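PDB 3DDM: putative mandelate racemase/muconate lactonizing enzyme from Bordetella bronchiseptica, which is of unknown function but has the build of the enolase superfamily, with an alpha+beta capping domain set against a TIM-barrel-like domain. Local coordinates for residues Gly119-Leu124 and Gly287-Leu292; Leu113-Ala118 and Leu282-Gly287; Val41-Glu46 and Gly55-Asn60. The protein carries 1 engineered substitution. One frame throughout, in Å; residues are numbered along the deposited sequence.

Contact 1 (Gly119-Leu124 and Gly287-Leu292); sequences GLDIAL and GFSGCL
The carboxylate of D121 takes two hydrogen bonds from S289, one for each of its oxygens. The backbone N of S289 donates to D121 OD1 at 2.8 Å with an N-H...O angle of 168°, reaching that oxygen from the syn side but well out of the carboxylate plane. The hydroxyl of the same residue donates to the other oxygen, S289 OG lying 2.5 Å from D121 OD2. With both oxygens held by one partner, rotation of the carboxylate should be restricted. D121 can reach S289 because its CG stands anti to the backbone N (chi1 -170°), carrying the acid straight out of helix 110-131. Its flank is covered by P89 and F93 of helix 89-98.

Beside this polar pair the backbones come close, with D121 CA 5.3 Å from G287 CA. Glycine suits G287, where the main chains approach so nearly and phi is positive. I122, one residue on, meets the ring of F288. I122 CA is 4.0 Å from F288 CD2, and the methyl I122 CG2 lies 4.2 Å from F288 CE2; the two side chains cross at about a right angle. The ring of F288 is also packed against L140, L282 and L322, so a large apolar residue fits well.

The two helical segments approach to 7.9 Å between axes, with 98° between their directions. One belongs to the N-terminal capping domain, the other to the barrel helix 287-300. Because D121 lies near the start of that helix, its negative charge probably interacts favourably with the partial positive charge there, so this domain junction is probably electrostatic as well as apolar.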
loop_
_atom_site.group_PDB
_atom_site.type_symbol
_atom_site.label_atom_id
_atom_site.label_comp_id
_atom_site.label_asym_id
_atom_site.label_seq_id
_atom_site.Cartn_x
_atom_site.Cartn_y
_atom_site.Cartn_z
ATOM N N GLY A 119 -9.512 -6.700 10.262
ATOM C CA GLY A 119 -10.207 -7.970 10.264
ATOM C C GLY A 119 -9.919 -8.783 11.522
ATOM O O GLY A 119 -10.827 -9.406 12.089
ATOM N N LEU A 120 -8.661 -8.789 11.965
ATOM C CA LEU A 120 -8.281 -9.529 13.167
ATOM C C LEU A 120 -8.850 -8.903 14.436
ATOM O O LEU A 120 -9.087 -9.611 15.425
ATOM C CB LEU A 120 -6.760 -9.639 13.278
ATOM C CG LEU A 120 -6.150 -10.709 12.369
ATOM C CD1 LEU A 120 -4.631 -10.694 12.459
ATOM C CD2 LEU A 120 -6.695 -12.063 12.779
ATOM N N ASP A 121 -9.079 -7.589 14.428
ATOM C CA ASP A 121 -9.646 -6.948 15.611
ATOM C C ASP A 121 -11.119 -7.341 15.728
ATOM O O ASP A 121 -11.627 -7.602 16.825
ATOM C CB ASP A 121 -9.528 -5.424 15.538
ATOM C CG ASP A 121 -9.892 -4.753 16.862
ATOM O OD1 ASP A 121 -11.025 -4.218 16.979
ATOM O OD2 ASP A 121 -9.040 -4.786 17.790
ATOM N N ILE A 122 -11.798 -7.381 14.586
ATOM C CA ILE A 122 -13.203 -7.757 14.546
ATOM C C ILE A 122 -13.372 -9.167 15.125
ATOM O O ILE A 122 -14.349 -9.447 15.811
ATOM C CB ILE A 122 -13.750 -7.727 13.092
ATOM C CG1 ILE A 122 -13.883 -6.279 12.609
ATOM C CG2 ILE A 122 -15.068 -8.471 13.018
ATOM C CD1 ILE A 122 -14.304 -6.146 11.155
ATOM N N ALA A 123 -12.409 -10.041 14.857
ATOM C CA ALA A 123 -12.464 -11.408 15.351
ATOM C C ALA A 123 -12.146 -11.508 16.847
ATOM O O ALA A 123 -12.743 -12.317 17.559
ATOM C CB ALA A 123 -11.505 -12.289 14.549
ATOM N N LEU A 124 -11.196 -10.702 17.320
ATOM C CA LEU A 124 -10.836 -10.720 18.736
ATOM C C LEU A 124 -11.984 -10.158 19.576
ATOM O O LEU A 124 -12.230 -10.623 20.698
ATOM C CB LEU A 124 -9.557 -9.915 18.975
ATOM C CG LEU A 124 -8.278 -10.596 18.495
ATOM C CD1 LEU A 124 -7.104 -9.651 18.644
ATOM C CD2 LEU A 124 -8.049 -11.870 19.290
ATOM N N GLY A 287 -11.020 -1.573 13.021
ATOM C CA GLY A 287 -11.917 -2.567 13.573
ATOM C C GLY A 287 -12.724 -1.866 14.645
ATOM O O GLY A 287 -12.937 -0.655 14.569
ATOM N N PHE A 288 -13.168 -2.608 15.651
ATOM C CA PHE A 288 -13.948 -2.010 16.727
ATOM C C PHE A 288 -13.050 -1.154 17.616
ATOM O O PHE A 288 -13.371 -0.007 17.932
ATOM C CB PHE A 288 -14.613 -3.106 17.554
ATOM C CG PHE A 288 -15.703 -3.828 16.828
ATOM C CD1 PHE A 288 -16.879 -3.161 16.478
ATOM C CD2 PHE A 288 -15.576 -5.181 16.530
ATOM C CE1 PHE A 288 -17.921 -3.829 15.846
ATOM C CE2 PHE A 288 -16.606 -5.867 15.896
ATOM C CZ PHE A 288 -17.787 -5.190 15.552
ATOM N N SER A 289 -11.921 -1.718 18.010
ATOM C CA SER A 289 -10.985 -1.001 18.856
ATOM C C SER A 289 -10.729 0.410 18.318
ATOM O O SER A 289 -10.679 1.375 19.086
ATOM C CB SER A 289 -9.673 -1.776 18.944
ATOM O OG SER A 289 -9.934 -3.106 19.334
ATOM N N GLY A 290 -10.582 0.527 17.001
ATOM C CA GLY A 290 -10.327 1.829 16.416
ATOM C C GLY A 290 -11.560 2.653 16.073
ATOM O O GLY A 290 -11.619 3.845 16.381
ATOM N N CYS A 291 -12.563 2.024 15.469
ATOM C CA CYS A 291 -13.752 2.752 15.044
ATOM C C CYS A 291 -14.789 3.149 16.088
ATOM O O CYS A 291 -15.503 4.130 15.884
ATOM C CB CYS A 291 -14.438 1.988 13.908
ATOM S SG CYS A 291 -13.418 1.818 12.410
ATOM N N LEU A 292 -14.899 2.406 17.187
ATOM C CA LEU A 292 -15.882 2.773 18.206
ATOM C C LEU A 292 -15.587 4.193 18.698
ATOM O O LEU A 292 -16.470 5.064 18.672
ATOM C CB LEU A 292 -15.858 1.786 19.381
ATOM C CG LEU A 292 -16.843 2.048 20.542
ATOM C CD1 LEU A 292 -18.287 2.108 20.015
ATOM C CD2 LEU A 292 -16.687 0.936 21.612
#

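Contact 2 (Leu113-Ala118 and Leu282-Gly287); sequences LAQAIA and LAKWGG
A118 and Q115 of helix 110-131 lie against the loop 282-287, which links barrel strand 275-278 to helix 287-300. The loop bends round the methyl group of A118, whose CB is 3.4 Å from L282 O and 3.6 Å from A283 O and also meets the backbone nitrogens of W285, G286 and G287. The small alanine suits a helix face this close to a main chain. One turn earlier A114 CB comes to the edge of the indole of W285, 4.1 Å from W285 CD1.

In enolase-superfamily proteins such loops at the C-terminal ends of barrel strands face the capping domain, and here helix 110-131 supplies the capping side. Q115 CA makes a C-H...O contact of 3.3 Å with K284 O. With CG of Q115 anti to its own carbonyl carbon (chi1 -78°), that methylene also sits 3.4 Å from K284 O, and the two side chains touch where Q115 CG is 4.0 Å from K284 CG. Their polar ends are satisfied elsewhere. Q115 OE1 accepts from R69, whereas K284 NZ forms a salt bridge with E258 and a hydrogen bond to the backbone oxygen of Q106 of the second subunit; the ammonium group also makes a cation-pi contact with W58. A water bridges the two backbones, donating to A114 O at 3.0 Å and accepting from G286 N, a residue of positive phi where glycine is at ease.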
loop_
_atom_site.group_PDB
_atom_site.type_symbol
_atom_site.label_atom_id
_atom_site.label_comp_id
_atom_site.label_asym_id
_atom_site.label_seq_id
_atom_site.Cartn_x
_atom_site.Cartn_y
_atom_site.Cartn_z
ATOM N N LEU A 113 -2.074 -3.936 5.205
ATOM C CA LEU A 113 -1.804 -4.189 6.616
ATOM C C LEU A 113 -2.919 -3.680 7.529
ATOM O O LEU A 113 -3.337 -4.385 8.442
ATOM C CB LEU A 113 -0.479 -3.543 7.016
ATOM C CG LEU A 113 0.794 -4.238 6.543
ATOM C CD1 LEU A 113 1.954 -3.255 6.627
ATOM C CD2 LEU A 113 1.049 -5.485 7.383
ATOM N N ALA A 114 -3.397 -2.461 7.301
ATOM C CA ALA A 114 -4.471 -1.930 8.141
ATOM C C ALA A 114 -5.703 -2.824 8.044
ATOM O O ALA A 114 -6.350 -3.141 9.054
ATOM C CB ALA A 114 -4.826 -0.531 7.719
ATOM N N GLN A 115 -6.011 -3.225 6.815
ATOM C CA GLN A 115 -7.152 -4.067 6.523
ATOM C C GLN A 115 -7.038 -5.422 7.222
ATOM O O GLN A 115 -7.986 -5.890 7.881
ATOM C CB GLN A 115 -7.277 -4.228 5.006
ATOM C CG GLN A 115 -7.898 -3.009 4.318
ATOM C CD GLN A 115 -7.177 -2.583 3.039
ATOM O OE1 GLN A 115 -6.850 -3.405 2.182
ATOM N NE2 GLN A 115 -6.946 -1.289 2.904
ATOM N N ALA A 116 -5.882 -6.057 7.092
ATOM C CA ALA A 116 -5.687 -7.339 7.749
ATOM C C ALA A 116 -5.823 -7.131 9.258
ATOM O O ALA A 116 -6.443 -7.939 9.946
ATOM C CB ALA A 116 -4.316 -7.904 7.411
ATOM N N ILE A 117 -5.258 -6.039 9.767
ATOM C CA ILE A 117 -5.327 -5.757 11.193
ATOM C C ILE A 117 -6.777 -5.536 11.615
ATOM O O ILE A 117 -7.220 -6.079 12.618
ATOM C CB ILE A 117 -4.442 -4.528 11.568
ATOM C CG1 ILE A 117 -2.957 -4.915 11.470
ATOM C CG2 ILE A 117 -4.743 -4.057 12.978
ATOM C CD1 ILE A 117 -1.966 -3.818 11.908
ATOM N N ALA A 118 -7.526 -4.756 10.845
ATOM C CA ALA A 118 -8.931 -4.503 11.174
ATOM C C ALA A 118 -9.730 -5.818 11.234
ATOM O O ALA A 118 -10.531 -6.024 12.146
ATOM C CB ALA A 118 -9.552 -3.551 10.143
ATOM N N LEU A 282 -15.064 -0.172 9.336
ATOM C CA LEU A 282 -14.413 -0.958 10.376
ATOM C C LEU A 282 -13.641 -2.182 9.887
ATOM O O LEU A 282 -12.761 -2.665 10.592
ATOM C CB LEU A 282 -15.423 -1.319 11.476
ATOM C CG LEU A 282 -15.879 -2.753 11.684
ATOM C CD1 LEU A 282 -16.685 -2.829 12.953
ATOM C CD2 LEU A 282 -16.701 -3.205 10.502
ATOM N N ALA A 283 -13.938 -2.664 8.682
ATOM C CA ALA A 283 -13.204 -3.817 8.131
ATOM C C ALA A 283 -11.978 -3.347 7.324
ATOM O O ALA A 283 -11.102 -4.142 6.966
ATOM C CB ALA A 283 -14.113 -4.661 7.252
ATOM N N LYS A 284 -11.924 -2.048 7.047
ATOM C CA LYS A 284 -10.816 -1.476 6.302
ATOM C C LYS A 284 -9.772 -0.962 7.284
ATOM O O LYS A 284 -8.572 -1.153 7.077
ATOM C CB LYS A 284 -11.311 -0.335 5.420
ATOM C CG LYS A 284 -10.941 -0.479 3.954
ATOM C CD LYS A 284 -11.538 0.645 3.118
ATOM C CE LYS A 284 -10.828 0.769 1.794
ATOM N NZ LYS A 284 -11.176 2.030 1.089
ATOM N N TRP A 285 -10.231 -0.314 8.357
ATOM C CA TRP A 285 -9.316 0.208 9.371
ATOM C C TRP A 285 -9.819 0.198 10.825
ATOM O O TRP A 285 -11.006 0.395 11.106
ATOM C CB TRP A 285 -8.878 1.643 9.036
ATOM C CG TRP A 285 -8.017 2.205 10.128
ATOM C CD1 TRP A 285 -6.678 1.982 10.315
ATOM C CD2 TRP A 285 -8.463 2.940 11.284
ATOM N NE1 TRP A 285 -6.264 2.525 11.517
ATOM C CE2 TRP A 285 -7.337 3.117 12.130
ATOM C CE3 TRP A 285 -9.704 3.458 11.689
ATOM C CZ2 TRP A 285 -7.417 3.792 13.356
ATOM C CZ3 TRP A 285 -9.786 4.130 12.909
ATOM C CH2 TRP A 285 -8.642 4.290 13.729
ATOM N N GLY A 286 -8.878 -0.029 11.740
ATOM C CA GLY A 286 -9.160 -0.017 13.163
ATOM C C GLY A 286 -10.045 -1.080 13.778
ATOM O O GLY A 286 -9.848 -1.452 14.939
ATOM N N GLY A 287 -11.020 -1.573 13.021
ATOM C CA GLY A 287 -11.917 -2.567 13.573
ATOM C C GLY A 287 -12.724 -1.866 14.645
ATOM O O GLY A 287 -12.937 -0.655 14.569
HETATM O O HOH W 1 -6.493 -0.970 11.154
#

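Contact 3 (Val41-Glu46 and Gly55-Asn60); sequences VLVEVE and GEVWCN
V57 packs against two valines of strand 37-46, with V57 CG2 4.0 Å from V43 CG1 and V57 CB 4.3 Å from V41 CB. V41 extends this apolar patch to C59, its CG2 lying 4.0 Å from C59 SG. With CG1 of V43 anti to its carbonyl carbon (chi1 -73°), the other methyl, CG2, rests on the backbone of G55, 3.5 Å from G55 O. Beta-branched residues suit an extended strand, and G55, lacking a side chain, lets V43 come close.

The segments form part of the hairpin 37-46/52-56, in the three-stranded antiparallel sheet of the capping domain, with helices 65-81 and 110-131 packed on the valine side. V43 and G55 are a hydrogen-bonded pair, V43 N bonding to G55 O and G55 N to V43 O, both at 2.8 Å. V57 N bonds to V41 O at 2.9 Å.

L42 and E56, a non-hydrogen-bonded pair, turn to the other face. L42 CD2 lies against the extended chain of E56, 3.9 Å from E56 CG. Beyond it the buried carboxylate of E56 accepts bonds from G315 N at OE1 and from A312 N and the Y309 hydroxyl at OE2, all in the barrel domain.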
loop_
_atom_site.group_PDB
_atom_site.type_symbol
_atom_site.label_atom_id
_atom_site.label_comp_id
_atom_site.label_asym_id
_atom_site.label_seq_id
_atom_site.Cartn_x
_atom_site.Cartn_y
_atom_site.Cartn_z
ATOM N N VAL A 41 -12.312 -12.357 2.403
ATOM C CA VAL A 41 -11.285 -12.955 3.249
ATOM C C VAL A 41 -11.830 -12.972 4.665
ATOM O O VAL A 41 -11.995 -11.925 5.292
ATOM C CB VAL A 41 -9.961 -12.158 3.232
ATOM C CG1 VAL A 41 -8.962 -12.802 4.175
ATOM C CG2 VAL A 41 -9.385 -12.132 1.839
ATOM N N LEU A 42 -12.142 -14.166 5.154
ATOM C CA LEU A 42 -12.665 -14.319 6.504
ATOM C C LEU A 42 -11.529 -14.800 7.397
ATOM O O LEU A 42 -10.700 -15.616 6.986
ATOM C CB LEU A 42 -13.822 -15.327 6.516
ATOM C CG LEU A 42 -15.002 -15.045 5.565
ATOM C CD1 LEU A 42 -16.079 -16.119 5.743
ATOM C CD2 LEU A 42 -15.583 -13.660 5.834
ATOM N N VAL A 43 -11.464 -14.277 8.613
ATOM C CA VAL A 43 -10.410 -14.692 9.530
ATOM C C VAL A 43 -11.001 -15.242 10.809
ATOM O O VAL A 43 -12.039 -14.761 11.283
ATOM C CB VAL A 43 -9.454 -13.526 9.863
ATOM C CG1 VAL A 43 -8.572 -13.228 8.660
ATOM C CG2 VAL A 43 -10.253 -12.289 10.240
ATOM N N GLU A 44 -10.356 -16.275 11.343
ATOM C CA GLU A 44 -10.808 -16.888 12.582
ATOM C C GLU A 44 -9.649 -16.982 13.545
ATOM O O GLU A 44 -8.626 -17.572 13.231
ATOM C CB GLU A 44 -11.379 -18.287 12.334
ATOM C CG GLU A 44 -10.399 -19.282 11.737
ATOM C CD GLU A 44 -10.940 -20.708 11.738
ATOM O OE1 GLU A 44 -11.386 -21.184 12.802
ATOM O OE2 GLU A 44 -10.909 -21.362 10.677
ATOM N N VAL A 45 -9.802 -16.369 14.709
ATOM C CA VAL A 45 -8.765 -16.419 15.723
ATOM C C VAL A 45 -9.177 -17.383 16.824
ATOM O O VAL A 45 -10.214 -17.194 17.459
ATOM C CB VAL A 45 -8.534 -15.052 16.370
ATOM C CG1 VAL A 45 -7.507 -15.196 17.496
ATOM C CG2 VAL A 45 -8.061 -14.050 15.320
ATOM N N GLU A 46 -8.376 -18.422 17.044
ATOM C CA GLU A 46 -8.680 -19.382 18.091
ATOM C C GLU A 46 -7.945 -19.037 19.380
ATOM O O GLU A 46 -6.739 -18.787 19.390
ATOM C CB GLU A 46 -8.311 -20.804 17.683
ATOM C CG GLU A 46 -8.901 -21.831 18.637
ATOM C CD GLU A 46 -8.440 -23.239 18.350
ATOM O OE1 GLU A 46 -8.487 -23.645 17.168
ATOM O OE2 GLU A 46 -8.039 -23.942 19.306
ATOM N N GLY A 55 -13.853 -12.743 11.873
ATOM C CA GLY A 55 -13.755 -11.399 11.339
ATOM C C GLY A 55 -13.633 -11.402 9.822
ATOM O O GLY A 55 -13.559 -12.464 9.193
ATOM N N GLU A 56 -13.610 -10.210 9.234
ATOM C CA GLU A 56 -13.482 -10.068 7.787
ATOM C C GLU A 56 -12.442 -9.000 7.461
ATOM O O GLU A 56 -12.338 -7.992 8.151
ATOM C CB GLU A 56 -14.828 -9.678 7.154
ATOM C CG GLU A 56 -14.824 -9.810 5.636
ATOM C CD GLU A 56 -16.207 -9.690 4.992
ATOM O OE1 GLU A 56 -17.187 -10.239 5.543
ATOM O OE2 GLU A 56 -16.307 -9.059 3.914
ATOM N N VAL A 57 -11.654 -9.229 6.421
ATOM C CA VAL A 57 -10.660 -8.248 6.022
ATOM C C VAL A 57 -11.099 -7.657 4.693
ATOM O O VAL A 57 -11.240 -8.378 3.708
ATOM C CB VAL A 57 -9.262 -8.873 5.845
ATOM C CG1 VAL A 57 -8.284 -7.809 5.365
ATOM C CG2 VAL A 57 -8.789 -9.476 7.154
ATOM N N TRP A 58 -11.332 -6.348 4.678
ATOM C CA TRP A 58 -11.748 -5.651 3.467
ATOM C C TRP A 58 -10.845 -6.063 2.309
ATOM O O TRP A 58 -9.614 -6.159 2.467
ATOM C CB TRP A 58 -11.639 -4.143 3.670
ATOM C CG TRP A 58 -12.126 -3.351 2.494
ATOM C CD1 TRP A 58 -13.416 -2.972 2.236
ATOM C CD2 TRP A 58 -11.341 -2.879 1.391
ATOM N NE1 TRP A 58 -13.483 -2.297 1.042
ATOM C CE2 TRP A 58 -12.225 -2.223 0.501
ATOM C CE3 TRP A 58 -9.979 -2.950 1.065
ATOM C CZ2 TRP A 58 -11.788 -1.637 -0.694
ATOM C CZ3 TRP A 58 -9.546 -2.372 -0.121
ATOM C CH2 TRP A 58 -10.450 -1.722 -0.987
ATOM N N CYS A 59 -11.436 -6.304 1.144
ATOM C CA CYS A 59 -10.618 -6.694 0.005
ATOM C C CYS A 59 -11.300 -6.512 -1.339
ATOM O O CYS A 59 -11.028 -7.258 -2.278
ATOM C CB CYS A 59 -10.174 -8.155 0.154
ATOM S SG CYS A 59 -11.484 -9.371 -0.145
ATOM N N ASN A 60 -12.176 -5.527 -1.458
ATOM C CA ASN A 60 -12.853 -5.348 -2.738
ATOM C C ASN A 60 -11.895 -4.994 -3.864
ATOM O O ASN A 60 -12.001 -5.540 -4.953
ATOM C CB ASN A 60 -13.961 -4.298 -2.631
ATOM C CG ASN A 60 -15.185 -4.829 -1.906
ATOM O OD1 ASN A 60 -15.715 -5.885 -2.255
ATOM N ND2 ASN A 60 -15.638 -4.099 -0.892
#

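Contact 3 comes first along the chain and lies wholly within the capping domain, whereas contacts 1 and 2 join that domain to the barrel across more than 160 residues. Their segments alternate, 113-118 and 119-124 preceding 282-287 and 287-292. Both use helix 110-131 and share G287, where the loop of contact 2 runs into the helix of contact 1; their centres are about 7 Å apart. The centre of contact 3 lies about 9 Å from that of contact 2 and about 11 Å from that of contact 1. V43 and G55 touch G119 and I122, and W58 meets A283 and K284. The hairpin thus backs the helix that meets the barrel, and all three contacts are buried.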